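Local atomic coordinates of FACT complex subunit SPT16 (Ashbya gossypii, PDB entry 6A8M), a protein that probably acts, as a subunit of the FACT complex, as a histone chaperone that reorganizes nucleosomes during transcription, replication and DNA repair. Residues S352-P355 against E356-A359; D316-D319 against F320-L324; G112-L115 against K116-E119; K48-I51 against L52-L56. All blocks are in the same frame, centred on the assembly; numbering follows the deposited sequence.

Contact 1: S352-P355 against E356-A359; sequences SKKP and ELSA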
ATOM      1  N   SER A 352      12.912 -23.942 -15.623  1.00 20.05           N
ATOM      2  CA  SER A 352      12.449 -24.821 -16.687  1.00 21.57           C
ATOM      3  C   SER A 352      12.704 -24.215 -18.059  1.00 21.89           C
ATOM      4  O   SER A 352      13.220 -24.891 -18.960  1.00 25.11           O
ATOM      5  CB  SER A 352      10.960 -25.107 -16.523  1.00 23.11           C
ATOM      6  OG  SER A 352      10.552 -26.039 -17.505  1.00 26.91           O
ATOM      7  N   LYS A 353      12.300 -22.964 -18.252  1.00 21.52           N
ATOM      8  CA  LYS A 353      12.230 -22.365 -19.577  1.00 24.34           C
ATOM      9  C   LYS A 353      13.396 -21.443 -19.902  1.00 24.37           C
ATOM     10  O   LYS A 353      13.804 -21.373 -21.066  1.00 27.00           O
ATOM     11  CB  LYS A 353      10.927 -21.575 -19.719  1.00 26.80           C
ATOM     12  CG  LYS A 353       9.692 -22.317 -19.205  1.00 30.99           C
ATOM     13  CD  LYS A 353       9.321 -23.468 -20.112  1.00 32.91           C
ATOM     14  CE  LYS A 353       7.873 -23.897 -19.872  1.00 35.51           C
ATOM     15  NZ  LYS A 353       7.470 -25.005 -20.787  1.00 38.55           N
ATOM     16  N   LYS A 354      13.950 -20.735 -18.913  1.00 21.36           N
ATOM     17  CA  LYS A 354      14.894 -19.644 -19.169  1.00 19.76           C
ATOM     18  C   LYS A 354      15.934 -19.576 -18.059  1.00 19.80           C
ATOM     19  O   LYS A 354      16.018 -18.582 -17.323  1.00 19.77           O
ATOM     20  CB  LYS A 354      14.148 -18.314 -19.272  1.00 20.85           C
ATOM     21  CG  LYS A 354      13.315 -18.127 -20.521  1.00 24.35           C
ATOM     22  CD  LYS A 354      14.179 -18.172 -21.777  1.00 24.96           C
ATOM     23  CE  LYS A 354      13.456 -17.585 -22.961  1.00 25.89           C
ATOM     24  NZ  LYS A 354      14.273 -17.709 -24.206  1.00 29.00           N
ATOM     25  N   PRO A 355      16.776 -20.600 -17.931  1.00 20.13           N
ATOM     26  CA  PRO A 355      17.763 -20.582 -16.842  1.00 19.85           C
ATOM     27  C   PRO A 355      18.767 -19.444 -16.953  1.00 19.89           C
ATOM     28  O   PRO A 355      19.334 -19.024 -15.930  1.00 18.41           O
ATOM     29  CB  PRO A 355      18.431 -21.961 -16.953  1.00 24.01           C
ATOM     30  CG  PRO A 355      18.167 -22.408 -18.365  1.00 24.61           C
ATOM     31  CD  PRO A 355      16.828 -21.850 -18.707  1.00 22.96           C
ATOM     32  N   GLU A 356      18.961 -18.886 -18.147  1.00 19.67           N
ATOM     33  CA  GLU A 356      19.801 -17.698 -18.276  1.00 21.70           C
ATOM     34  C   GLU A 356      19.247 -16.501 -17.515  1.00 19.73           C
ATOM     35  O   GLU A 356      19.991 -15.536 -17.294  1.00 19.50           O
ATOM     36  CB  GLU A 356      19.975 -17.331 -19.748  1.00 22.06           C
ATOM     37  CG  GLU A 356      18.664 -17.030 -20.446  1.00 22.27           C
ATOM     38  CD  GLU A 356      18.159 -18.224 -21.251  1.00 25.12           C
ATOM     39  OE1 GLU A 356      17.878 -18.039 -22.453  1.00 26.41           O
ATOM     40  OE2 GLU A 356      18.057 -19.348 -20.688  1.00 22.13           O
ATOM     41  N   LEU A 357      17.971 -16.543 -17.113  1.00 16.05           N
ATOM     42  CA  LEU A 357      17.308 -15.479 -16.359  1.00 15.12           C
ATOM     43  C   LEU A 357      17.209 -15.766 -14.861  1.00 15.82           C
ATOM     44  O   LEU A 357      16.704 -14.916 -14.115  1.00 15.69           O
ATOM     45  CB  LEU A 357      15.898 -15.247 -16.914  1.00 16.28           C
ATOM     46  CG  LEU A 357      15.783 -14.791 -18.369  1.00 18.53           C
ATOM     47  CD1 LEU A 357      14.308 -14.450 -18.707  1.00 16.48           C
ATOM     48  CD2 LEU A 357      16.708 -13.615 -18.626  1.00 18.11           C
ATOM     49  N   SER A 358      17.670 -16.936 -14.401  1.00 15.46           N
ATOM     50  CA  SER A 358      17.521 -17.283 -12.987  1.00 16.28           C
ATOM     51  C   SER A 358      18.274 -16.308 -12.088  1.00 15.40           C
ATOM     52  O   SER A 358      17.760 -15.908 -11.032  1.00 15.08           O
ATOM     53  CB  SER A 358      18.002 -18.707 -12.729  1.00 19.19           C
ATOM     54  OG  SER A 358      17.124 -19.638 -13.361  1.00 20.42           O
ATOM     55  N   ALA A 359      19.491 -15.928 -12.485  1.00 15.64           N
ATOM     56  CA  ALA A 359      20.348 -15.127 -11.607  1.00 16.80           C
ATOM     57  C   ALA A 359      19.836 -13.705 -11.480  1.00 16.38           C
ATOM     58  O   ALA A 359      19.970 -13.082 -10.417  1.00 16.99           O
ATOM     59  CB  ALA A 359      21.773 -15.107 -12.144  1.00 18.23           C
TER
HETATM   60  O   HOH W   1      16.253 -19.491 -24.266  1.00 47.44           O
HETATM   61  O   HOH W   2      21.168 -17.410 -14.416  1.00 23.47           O

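Contact 2: D316-D319 against F320-L324; sequences DNYD and FLLLL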
ATOM      1  N   ASP A 316      12.301 -12.281 -27.039  1.00 16.39           N
ATOM      2  CA  ASP A 316      12.070 -13.628 -26.524  1.00 18.24           C
ATOM      3  C   ASP A 316      11.912 -13.603 -25.006  1.00 17.76           C
ATOM      4  O   ASP A 316      11.035 -14.274 -24.447  1.00 18.73           O
ATOM      5  CB  ASP A 316      13.222 -14.546 -26.941  1.00 22.71           C
ATOM      6  CG  ASP A 316      13.220 -14.868 -28.436  1.00 28.91           C
ATOM      7  OD1 ASP A 316      12.235 -14.535 -29.127  1.00 29.97           O
ATOM      8  OD2 ASP A 316      14.214 -15.470 -28.914  1.00 30.15           O
ATOM      9  N   ASN A 317      12.750 -12.827 -24.323  1.00 17.57           N
ATOM     10  CA  ASN A 317      12.660 -12.789 -22.871  1.00 14.94           C
ATOM     11  C   ASN A 317      11.464 -11.980 -22.405  1.00 15.57           C
ATOM     12  O   ASN A 317      10.900 -12.285 -21.352  1.00 16.51           O
ATOM     13  CB  ASN A 317      13.960 -12.263 -22.283  1.00 14.79           C
ATOM     14  CG  ASN A 317      15.087 -13.270 -22.431  1.00 17.45           C
ATOM     15  OD1 ASN A 317      14.834 -14.479 -22.541  1.00 17.88           O
ATOM     16  ND2 ASN A 317      16.322 -12.787 -22.489  1.00 17.23           N
ATOM     17  N   TYR A 318      11.043 -10.967 -23.168  1.00 15.58           N
ATOM     18  CA  TYR A 318       9.797 -10.302 -22.811  1.00 15.85           C
ATOM     19  C   TYR A 318       8.609 -11.237 -22.991  1.00 17.56           C
ATOM     20  O   TYR A 318       7.682 -11.236 -22.177  1.00 15.77           O
ATOM     21  CB  TYR A 318       9.589  -9.022 -23.618  1.00 15.31           C
ATOM     22  CG  TYR A 318       8.296  -8.356 -23.202  1.00 15.25           C
ATOM     23  CD1 TYR A 318       8.243  -7.557 -22.071  1.00 16.43           C
ATOM     24  CD2 TYR A 318       7.114  -8.590 -23.889  1.00 14.44           C
ATOM     25  CE1 TYR A 318       7.046  -6.971 -21.654  1.00 14.32           C
ATOM     26  CE2 TYR A 318       5.909  -8.001 -23.486  1.00 16.45           C
ATOM     27  CZ  TYR A 318       5.892  -7.193 -22.362  1.00 16.39           C
ATOM     28  OH  TYR A 318       4.719  -6.612 -21.928  1.00 16.28           O
ATOM     29  N   ASP A 319       8.613 -12.035 -24.059  1.00 16.82           N
ATOM     30  CA  ASP A 319       7.549 -13.022 -24.231  1.00 15.93           C
ATOM     31  C   ASP A 319       7.498 -13.970 -23.047  1.00 17.21           C
ATOM     32  O   ASP A 319       6.414 -14.303 -22.552  1.00 18.20           O
ATOM     33  CB  ASP A 319       7.754 -13.814 -25.523  1.00 18.19           C
ATOM     34  CG  ASP A 319       7.501 -12.986 -26.769  1.00 20.74           C
ATOM     35  OD1 ASP A 319       6.836 -11.926 -26.663  1.00 18.47           O
ATOM     36  OD2 ASP A 319       7.955 -13.419 -27.853  1.00 21.36           O
ATOM     37  N   PHE A 320       8.666 -14.434 -22.599  1.00 17.12           N
ATOM     38  CA  PHE A 320       8.732 -15.301 -21.427  1.00 16.89           C
ATOM     39  C   PHE A 320       8.212 -14.601 -20.181  1.00 16.17           C
ATOM     40  O   PHE A 320       7.474 -15.198 -19.390  1.00 17.13           O
ATOM     41  CB  PHE A 320      10.166 -15.778 -21.192  1.00 15.27           C
ATOM     42  CG  PHE A 320      10.348 -16.387 -19.839  1.00 17.45           C
ATOM     43  CD1 PHE A 320       9.905 -17.669 -19.602  1.00 19.68           C
ATOM     44  CD2 PHE A 320      10.880 -15.642 -18.783  1.00 19.53           C
ATOM     45  CE1 PHE A 320      10.037 -18.233 -18.350  1.00 20.07           C
ATOM     46  CE2 PHE A 320      11.000 -16.195 -17.527  1.00 19.33           C
ATOM     47  CZ  PHE A 320      10.579 -17.481 -17.310  1.00 18.90           C
ATOM     48  N   LEU A 321       8.600 -13.335 -19.974  1.00 14.05           N
ATOM     49  CA  LEU A 321       8.141 -12.595 -18.801  1.00 13.60           C
ATOM     50  C   LEU A 321       6.620 -12.576 -18.725  1.00 14.77           C
ATOM     51  O   LEU A 321       6.044 -12.748 -17.644  1.00 14.47           O
ATOM     52  CB  LEU A 321       8.701 -11.170 -18.838  1.00 15.88           C
ATOM     53  CG  LEU A 321       8.303 -10.193 -17.743  1.00 17.56           C
ATOM     54  CD1 LEU A 321       8.828 -10.681 -16.401  1.00 16.54           C
ATOM     55  CD2 LEU A 321       8.865  -8.816 -18.081  1.00 18.62           C
ATOM     56  N   LEU A 322       5.947 -12.406 -19.872  1.00 16.21           N
ATOM     57  CA  LEU A 322       4.486 -12.470 -19.891  1.00 16.28           C
ATOM     58  C   LEU A 322       3.975 -13.829 -19.440  1.00 16.52           C
ATOM     59  O   LEU A 322       3.008 -13.912 -18.666  1.00 18.93           O
ATOM     60  CB  LEU A 322       3.957 -12.181 -21.293  1.00 18.14           C
ATOM     61  CG  LEU A 322       3.925 -10.738 -21.755  1.00 18.60           C
ATOM     62  CD1 LEU A 322       3.433 -10.699 -23.213  1.00 18.65           C
ATOM     63  CD2 LEU A 322       3.038  -9.888 -20.839  1.00 18.55           C
ATOM     64  N   LEU A 323       4.583 -14.903 -19.954  1.00 14.05           N
ATOM     65  CA  LEU A 323       4.182 -16.261 -19.592  1.00 16.70           C
ATOM     66  C   LEU A 323       4.410 -16.526 -18.115  1.00 17.41           C
ATOM     67  O   LEU A 323       3.606 -17.203 -17.467  1.00 17.49           O
ATOM     68  CB  LEU A 323       4.958 -17.277 -20.436  1.00 18.20           C
ATOM     69  CG  LEU A 323       4.670 -17.209 -21.942  1.00 19.23           C
ATOM     70  CD1 LEU A 323       5.495 -18.200 -22.720  1.00 21.52           C
ATOM     71  CD2 LEU A 323       3.180 -17.455 -22.178  1.00 22.55           C
ATOM     72  N   LEU A 324       5.498 -15.988 -17.562  1.00 16.23           N
ATOM     73  CA  LEU A 324       5.784 -16.166 -16.140  1.00 15.32           C
ATOM     74  C   LEU A 324       4.747 -15.462 -15.275  1.00 16.85           C
ATOM     75  O   LEU A 324       4.268 -16.020 -14.276  1.00 15.25           O
ATOM     76  CB  LEU A 324       7.192 -15.646 -15.830  1.00 14.40           C
ATOM     77  CG  LEU A 324       7.555 -15.583 -14.342  1.00 13.75           C
ATOM     78  CD1 LEU A 324       7.580 -17.021 -13.792  1.00 14.57           C
ATOM     79  CD2 LEU A 324       8.909 -14.931 -14.145  1.00 14.01           C
TER

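Contact 3: G112-L115 against K116-E119; sequences GHNL and KLFE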
ATOM      1  N   GLY A 112      -1.717  20.991  30.940  1.00 28.19           N
ATOM      2  CA  GLY A 112      -2.090  20.105  32.023  1.00 25.90           C
ATOM      3  C   GLY A 112      -3.278  19.214  31.721  1.00 25.57           C
ATOM      4  O   GLY A 112      -3.440  18.169  32.361  1.00 24.31           O
ATOM      5  N   HIS A 113      -4.090  19.588  30.739  1.00 23.44           N
ATOM      6  CA  HIS A 113      -5.323  18.859  30.486  1.00 23.75           C
ATOM      7  C   HIS A 113      -5.030  17.508  29.844  1.00 22.50           C
ATOM      8  O   HIS A 113      -5.422  16.456  30.368  1.00 22.33           O
ATOM      9  CB  HIS A 113      -6.237  19.714  29.613  1.00 23.18           C
ATOM     10  CG  HIS A 113      -7.497  19.019  29.205  1.00 25.01           C
ATOM     11  ND1 HIS A 113      -8.697  19.220  29.850  1.00 26.42           N
ATOM     12  CD2 HIS A 113      -7.742  18.140  28.208  1.00 25.24           C
ATOM     13  CE1 HIS A 113      -9.627  18.477  29.274  1.00 26.97           C
ATOM     14  NE2 HIS A 113      -9.074  17.813  28.273  1.00 24.85           N
ATOM     15  N   ASN A 114      -4.342  17.519  28.701  1.00 23.13           N
ATOM     16  CA  ASN A 114      -4.011  16.268  28.020  1.00 19.65           C
ATOM     17  C   ASN A 114      -3.093  15.402  28.871  1.00 20.17           C
ATOM     18  O   ASN A 114      -3.209  14.170  28.860  1.00 20.34           O
ATOM     19  CB  ASN A 114      -3.347  16.533  26.668  1.00 19.15           C
ATOM     20  CG  ASN A 114      -4.234  17.309  25.718  1.00 22.72           C
ATOM     21  OD1 ASN A 114      -5.453  17.408  25.907  1.00 22.41           O
ATOM     22  ND2 ASN A 114      -3.619  17.895  24.704  1.00 22.47           N
ATOM     23  N   LEU A 115      -2.142  16.025  29.581  1.00 21.20           N
ATOM     24  CA  LEU A 115      -1.246  15.260  30.448  1.00 21.41           C
ATOM     25  C   LEU A 115      -2.031  14.378  31.422  1.00 21.67           C
ATOM     26  O   LEU A 115      -1.718  13.190  31.601  1.00 21.40           O
ATOM     27  CB  LEU A 115      -0.331  16.210  31.216  1.00 22.55           C
ATOM     28  CG  LEU A 115       0.583  15.564  32.251  1.00 23.34           C
ATOM     29  CD1 LEU A 115       1.649  14.705  31.574  1.00 26.82           C
ATOM     30  CD2 LEU A 115       1.230  16.633  33.143  1.00 25.59           C
ATOM     31  N   LYS A 116      -3.071  14.938  32.033  1.00 21.84           N
ATOM     32  CA  LYS A 116      -3.861  14.174  32.987  1.00 22.05           C
ATOM     33  C   LYS A 116      -4.606  13.052  32.285  1.00 22.55           C
ATOM     34  O   LYS A 116      -4.700  11.940  32.819  1.00 21.21           O
ATOM     35  CB  LYS A 116      -4.835  15.092  33.720  1.00 22.61           C
ATOM     36  CG  LYS A 116      -5.647  14.413  34.836  1.00 23.01           C
ATOM     37  CD  LYS A 116      -4.752  13.805  35.904  1.00 25.26           C
ATOM     38  CE  LYS A 116      -5.548  13.324  37.119  1.00 27.13           C
ATOM     39  NZ  LYS A 116      -6.725  12.494  36.755  1.00 28.27           N
ATOM     40  N   LEU A 117      -5.135  13.325  31.086  1.00 20.30           N
ATOM     41  CA  LEU A 117      -5.775  12.272  30.306  1.00 19.45           C
ATOM     42  C   LEU A 117      -4.790  11.144  30.019  1.00 19.20           C
ATOM     43  O   LEU A 117      -5.120   9.962  30.167  1.00 19.04           O
ATOM     44  CB  LEU A 117      -6.348  12.839  28.996  1.00 18.73           C
ATOM     45  CG  LEU A 117      -7.518  13.827  29.104  1.00 21.26           C
ATOM     46  CD1 LEU A 117      -8.036  14.239  27.724  1.00 21.38           C
ATOM     47  CD2 LEU A 117      -8.643  13.241  29.943  1.00 20.59           C
ATOM     48  N   PHE A 118      -3.557  11.493  29.623  1.00 19.25           N
ATOM     49  CA  PHE A 118      -2.549  10.468  29.367  1.00 19.12           C
ATOM     50  C   PHE A 118      -2.255   9.665  30.627  1.00 21.67           C
ATOM     51  O   PHE A 118      -2.086   8.444  30.568  1.00 21.28           O
ATOM     52  CB  PHE A 118      -1.248  11.101  28.854  1.00 19.23           C
ATOM     53  CG  PHE A 118      -1.379  11.802  27.533  1.00 19.64           C
ATOM     54  CD1 PHE A 118      -2.352  11.427  26.614  1.00 17.69           C
ATOM     55  CD2 PHE A 118      -0.510  12.837  27.203  1.00 21.63           C
ATOM     56  CE1 PHE A 118      -2.467  12.055  25.397  1.00 21.62           C
ATOM     57  CE2 PHE A 118      -0.615  13.481  25.967  1.00 22.29           C
ATOM     58  CZ  PHE A 118      -1.594  13.089  25.065  1.00 20.83           C
ATOM     59  N   GLU A 119      -2.181  10.345  31.776  1.00 20.80           N
ATOM     60  CA  GLU A 119      -1.954   9.648  33.038  1.00 21.66           C
ATOM     61  C   GLU A 119      -3.127   8.729  33.366  1.00 21.50           C
ATOM     62  O   GLU A 119      -2.924   7.570  33.751  1.00 24.67           O
ATOM     63  CB  GLU A 119      -1.707  10.659  34.165  1.00 22.72           C
ATOM     64  CG  GLU A 119      -0.354  11.349  34.035  1.00 23.18           C
ATOM     65  CD  GLU A 119      -0.229  12.625  34.856  1.00 26.29           C
ATOM     66  OE1 GLU A 119      -1.238  13.086  35.434  1.00 25.43           O
ATOM     67  OE2 GLU A 119       0.896  13.168  34.923  1.00 27.91           O
TER

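Contact 4: K48-I51 against L52-L56; sequences KTTI and LHNWL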
ATOM      1  N   LYS A  48       2.003   2.821  10.452  1.00 16.58           N
ATOM      2  CA  LYS A  48       0.942   1.905  10.854  1.00 15.51           C
ATOM      3  C   LYS A  48      -0.216   2.645  11.497  1.00 12.69           C
ATOM      4  O   LYS A  48      -1.382   2.273  11.312  1.00 13.00           O
ATOM      5  CB  LYS A  48       1.489   0.843  11.802  1.00 17.41           C
ATOM      6  CG  LYS A  48       2.601   0.025  11.189  1.00 22.28           C
ATOM      7  CD  LYS A  48       2.131  -0.751   9.981  1.00 24.16           C
ATOM      8  CE  LYS A  48       3.345  -1.383   9.249  1.00 27.25           C
ATOM      9  NZ  LYS A  48       4.232  -2.170  10.160  1.00 31.54           N
ATOM     10  N   THR A  49       0.079   3.692  12.262  1.00 13.33           N
ATOM     11  CA  THR A  49      -1.002   4.397  12.944  1.00 14.17           C
ATOM     12  C   THR A  49      -1.863   5.157  11.953  1.00 13.96           C
ATOM     13  O   THR A  49      -3.098   5.172  12.077  1.00 13.89           O
ATOM     14  CB  THR A  49      -0.433   5.336  14.004  1.00 15.56           C
ATOM     15  OG1 THR A  49       0.328   4.559  14.933  1.00 16.40           O
ATOM     16  CG2 THR A  49      -1.550   6.023  14.736  1.00 13.28           C
ATOM     17  N   THR A  50      -1.234   5.759  10.942  1.00 13.51           N
ATOM     18  CA  THR A  50      -1.993   6.411   9.878  1.00 11.93           C
ATOM     19  C   THR A  50      -2.825   5.410   9.103  1.00 14.17           C
ATOM     20  O   THR A  50      -3.990   5.673   8.787  1.00 13.46           O
ATOM     21  CB  THR A  50      -1.042   7.156   8.938  1.00 11.35           C
ATOM     22  OG1 THR A  50      -0.346   8.161   9.674  1.00 14.36           O
ATOM     23  CG2 THR A  50      -1.820   7.798   7.757  1.00 12.98           C
ATOM     24  N   ILE A  51      -2.246   4.248   8.780  1.00 13.27           N
ATOM     25  CA  ILE A  51      -3.025   3.208   8.111  1.00 14.79           C
ATOM     26  C   ILE A  51      -4.220   2.825   8.974  1.00 13.51           C
ATOM     27  O   ILE A  51      -5.350   2.729   8.487  1.00 12.97           O
ATOM     28  CB  ILE A  51      -2.133   1.994   7.794  1.00 14.02           C
ATOM     29  CG1 ILE A  51      -1.054   2.379   6.788  1.00 15.68           C
ATOM     30  CG2 ILE A  51      -2.963   0.841   7.235  1.00 12.62           C
ATOM     31  CD1 ILE A  51       0.029   1.306   6.647  1.00 18.11           C
ATOM     32  N   LEU A  52      -3.988   2.626  10.279  1.00 12.26           N
ATOM     33  CA  LEU A  52      -5.072   2.259  11.179  1.00 11.87           C
ATOM     34  C   LEU A  52      -6.191   3.296  11.143  1.00 13.07           C
ATOM     35  O   LEU A  52      -7.378   2.936  11.078  1.00 14.21           O
ATOM     36  CB  LEU A  52      -4.528   2.083  12.600  1.00 11.77           C
ATOM     37  CG  LEU A  52      -5.589   1.692  13.646  1.00 13.29           C
ATOM     38  CD1 LEU A  52      -6.102   0.269  13.434  1.00 14.91           C
ATOM     39  CD2 LEU A  52      -4.930   1.838  14.985  1.00 16.36           C
ATOM     40  N   HIS A  53      -5.839   4.589  11.140  1.00 12.53           N
ATOM     41  CA  HIS A  53      -6.871   5.625  11.041  1.00 12.78           C
ATOM     42  C   HIS A  53      -7.635   5.510   9.736  1.00 13.52           C
ATOM     43  O   HIS A  53      -8.869   5.585   9.720  1.00 15.35           O
ATOM     44  CB  HIS A  53      -6.270   7.024  11.160  1.00 12.35           C
ATOM     45  CG  HIS A  53      -5.926   7.401  12.559  1.00 12.38           C
ATOM     46  ND1 HIS A  53      -6.041   8.687  13.029  1.00 14.18           N
ATOM     47  CD2 HIS A  53      -5.467   6.659  13.594  1.00 15.12           C
ATOM     48  CE1 HIS A  53      -5.672   8.725  14.300  1.00 16.57           C
ATOM     49  NE2 HIS A  53      -5.305   7.508  14.662  1.00 13.99           N
ATOM     50  N   ASN A  54      -6.913   5.318   8.631  1.00 15.11           N
ATOM     51  CA  ASN A  54      -7.574   5.215   7.341  1.00 14.50           C
ATOM     52  C   ASN A  54      -8.501   4.019   7.320  1.00 14.45           C
ATOM     53  O   ASN A  54      -9.603   4.086   6.758  1.00 16.06           O
ATOM     54  CB  ASN A  54      -6.537   5.122   6.230  1.00 12.81           C
ATOM     55  CG  ASN A  54      -5.853   6.440   5.967  1.00 14.92           C
ATOM     56  OD1 ASN A  54      -6.413   7.498   6.247  1.00 19.44           O
ATOM     57  ND2 ASN A  54      -4.653   6.385   5.400  1.00 16.53           N
ATOM     58  N   TRP A  55      -8.080   2.926   7.965  1.00 12.34           N
ATOM     59  CA  TRP A  55      -8.890   1.709   8.026  1.00 13.59           C
ATOM     60  C   TRP A  55     -10.112   1.893   8.924  1.00 14.06           C
ATOM     61  O   TRP A  55     -11.241   1.576   8.529  1.00 15.37           O
ATOM     62  CB  TRP A  55      -8.027   0.542   8.528  1.00 12.26           C
ATOM     63  CG  TRP A  55      -8.665  -0.827   8.407  1.00 12.43           C
ATOM     64  CD1 TRP A  55      -9.075  -1.453   7.248  1.00 10.87           C
ATOM     65  CD2 TRP A  55      -8.944  -1.743   9.474  1.00 14.04           C
ATOM     66  NE1 TRP A  55      -9.589  -2.691   7.543  1.00 11.95           N
ATOM     67  CE2 TRP A  55      -9.504  -2.901   8.895  1.00 13.51           C
ATOM     68  CE3 TRP A  55      -8.743  -1.708  10.858  1.00 15.89           C
ATOM     69  CZ2 TRP A  55      -9.907  -3.999   9.655  1.00 15.68           C
ATOM     70  CZ3 TRP A  55      -9.130  -2.799  11.614  1.00 17.72           C
ATOM     71  CH2 TRP A  55      -9.719  -3.933  11.011  1.00 19.62           C
ATOM     72  N   LEU A  56      -9.914   2.410  10.138  1.00 14.28           N
ATOM     73  CA  LEU A  56     -11.048   2.512  11.056  1.00 15.52           C
ATOM     74  C   LEU A  56     -12.006   3.621  10.651  1.00 16.01           C
ATOM     75  O   LEU A  56     -13.234   3.455  10.740  1.00 16.42           O
ATOM     76  CB  LEU A  56     -10.552   2.768  12.484  1.00 13.65           C
ATOM     77  CG  LEU A  56      -9.821   1.659  13.236  1.00 13.70           C
ATOM     78  CD1 LEU A  56      -9.391   2.243  14.569  1.00 14.36           C
ATOM     79  CD2 LEU A  56     -10.675   0.401  13.435  1.00 17.53           C
TER

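Contact 1: S352-P355 against E356-A359
Leu-357 N donates to Lys-354 O at 2.8 Å, the first bond of a short 3-10 turn that follows helix 339-353 in the peptidase-like M24 domain of Spt16. The second runs from Ser-358 N to Pro-355 O at 3.1 Å, its donor standing 66° out of the carbonyl plane, so the bond comes in over the C=O rather than in its plane. Pro-355 suits the start of the turn, because its ring restricts the backbone there and no N-H is called for. Glu-356 folds back over it: chi1 of 60° sets CG between the backbone N and the carbonyl carbon, and a bend at chi2 brings OE2 to 3.4 Å from Pro-355 CD. Glu-356 OE1 lies 4.0 Å from Lys-354 NZ, too long for a salt bridge, but a water joins them, accepting from NZ and donating to OE1. The aliphatic part of Lys-354 packs on the leucine, CB meeting Leu-357 CD1 at 3.9 Å. Further out, Lys-354 and Leu-357 both rest on Phe-320 of helix 312-332, while Leu-357, the buried residue of the turn, also reaches Ile-350, Phe-401 and Leu-404. At the far end a second water accepts from Ala-359 N and donates to Pro-355 O, 2.9 Å from that oxygen.

Contact 2: D316-D319 against F320-L324
Tyr-318 and Leu-322, one turn apart on helix 312-332 of the M24-type domain, make the closest side-chain packing here. The phenol ring swings along the helix because CG lies opposite the backbone N (chi1 -179°), and CE2 comes to 3.7 Å from Leu-322 CD1. The leucine's other methyl, CD2, lies 3.8 Å from Tyr-318 OH, so one methyl meets the ring carbon and the other the hydroxyl, the side chains crossing at a slant. A tyrosine suits the place by joining an apolar ring to a hydroxyl that hydrogen-bonds to Lys-436 O. With an alanine here, Leu-322 would probably lose the ring against which its methyls pack, and the Lys-436 carbonyl would lose this hydroxyl donor.

On the buried flank, Leu-321 is directed to the strands, touching Leu-399 and Phe-401 on one and Leu-415 and Leu-417 on another; branched aliphatic carbons suit such a surface. Phe-320 serves the neighbouring helix 339-353 through Ile-350, and Asn-317 O lies at the edge of its ring, near the ring plane. Asn-317 itself is buried, and its ND2 is satisfied by Tyr-413 OH.

The outward flank is looser and polar. Asp-316 is exposed, and Asp-319 turns its carboxylate from the helix to a salt bridge with Arg-438. Leu-323, also exposed, meets backbone within the turn, and its side chain rests on Tyr-349 of helix 339-353. Leu-323 N bonds to Asp-319 O at 3.2 Å, and Leu-323 CG sits 3.4 Å from the same oxygen.

Contact 3: G112-L115 against K116-E119
His-113 holds CG opposite its own backbone N (chi1 176°) while Leu-117, one turn on, holds CG opposite its carbonyl carbon (chi1 -67°), and the two settings bring Leu-117 CD1 to 3.8 Å from His-113 NE2. Phe-118, with chi1 of -64°, lays one ring face on the backbone of Asn-114, whose O is 3.3 Å from Phe-118 CG. The same oxygen accepts Phe-118 N at 2.8 Å, so bond and ring share one carbonyl. In a third pair, Glu-119 OE2 comes to 3.6 Å from Leu-115 CG. All this belongs to the first turns of helix 113-128. Gly-112 occupies the N-cap; at its backbone angles a beta carbon would press on the preceding carbonyl, which explains the glycine. Polar ends tie the helix start to the chain before it: His-113 NE2 donates to Gln-106 O, and Asn-114 OD1 accepts from Ser-108 N. In the N-terminal lobe the helix lies against helix 143-158, where Phe-118 makes edge-to-face stacks with Phe-144 and Trp-148, and against strand 72-77, where Leu-117 and Phe-118 both touch Ile-76.

Contact 4: K48-I51 against L52-L56
The imidazole of His-53 slants past Thr-49, its CD2 3.2 Å from Thr-49 O and its NE2 4.0 Å from the methyl CG2. The two side chains lie alongside, pointing the same way: with Thr-49 chi1 at -59°, OG1 lies opposite the carbonyl carbon and CG2 opposite the backbone N, which turns the methyl to the imidazole. The amide of Asn-54 repeats the pattern one residue later: its ND2 lies 3.9 Å from Thr-50 CG2. The third flat group, the indole of Trp-55, leads off to an edge-to-face stack with Trp-174, leaving CB 3.5 Å from Ile-51 O.

Regular helical bonds underlie these pairs in helix 48-57 of the N-terminal lobe. Leu-52 N reaches Lys-48 O at 2.8 Å, and Trp-55 N reaches Ile-51 O at the same length. The helix start is held by Asp-138, whose two carboxylate oxygens receive the N-H groups of Lys-48 and Thr-49. One side packs on strand 32-37, where Thr-49 and Leu-52 touch Phe-35; Ile-51 meets Trp-174 and Glu-372, and Asn-54 meets Asn-297, Glu-372 and Asn-297 both belonging to the M24-type domain.

Threonines suit this buried helix because each offers a methyl to its neighbour and a hydroxyl to a partner: Thr-50 OG1 pairs with Tyr-140 OH and Glu-60 OE2. His-53 ND1 accepts from Phe-61 N. With a leucine in place of His-53, that N-H would probably be left without its acceptor. The ring thus joins apolar contact to a buried polar link, which probably limits the rotation of the imidazole.

From the N terminus the contacts come in series, contact 4, contact 3, contact 2 and contact 1; each closes only a turn of its own chain, and none nests in or crosses another. Contacts 4 and 3 belong to the N-terminal lobe, their centres about 24 Å apart: the first helix lies beside the M24-type domain, the second at the outer flank. Contacts 2 and 1 belong to the M24-type domain; contact 3 lies on the opposite side of the chain's centre, its centre about 60 Å from theirs. Contacts 1 and 2 touch directly and join helix 312-332 to the end of helix 339-353 and the turn after it, with Lys-354 CG 3.5 Å from Phe-320 CG.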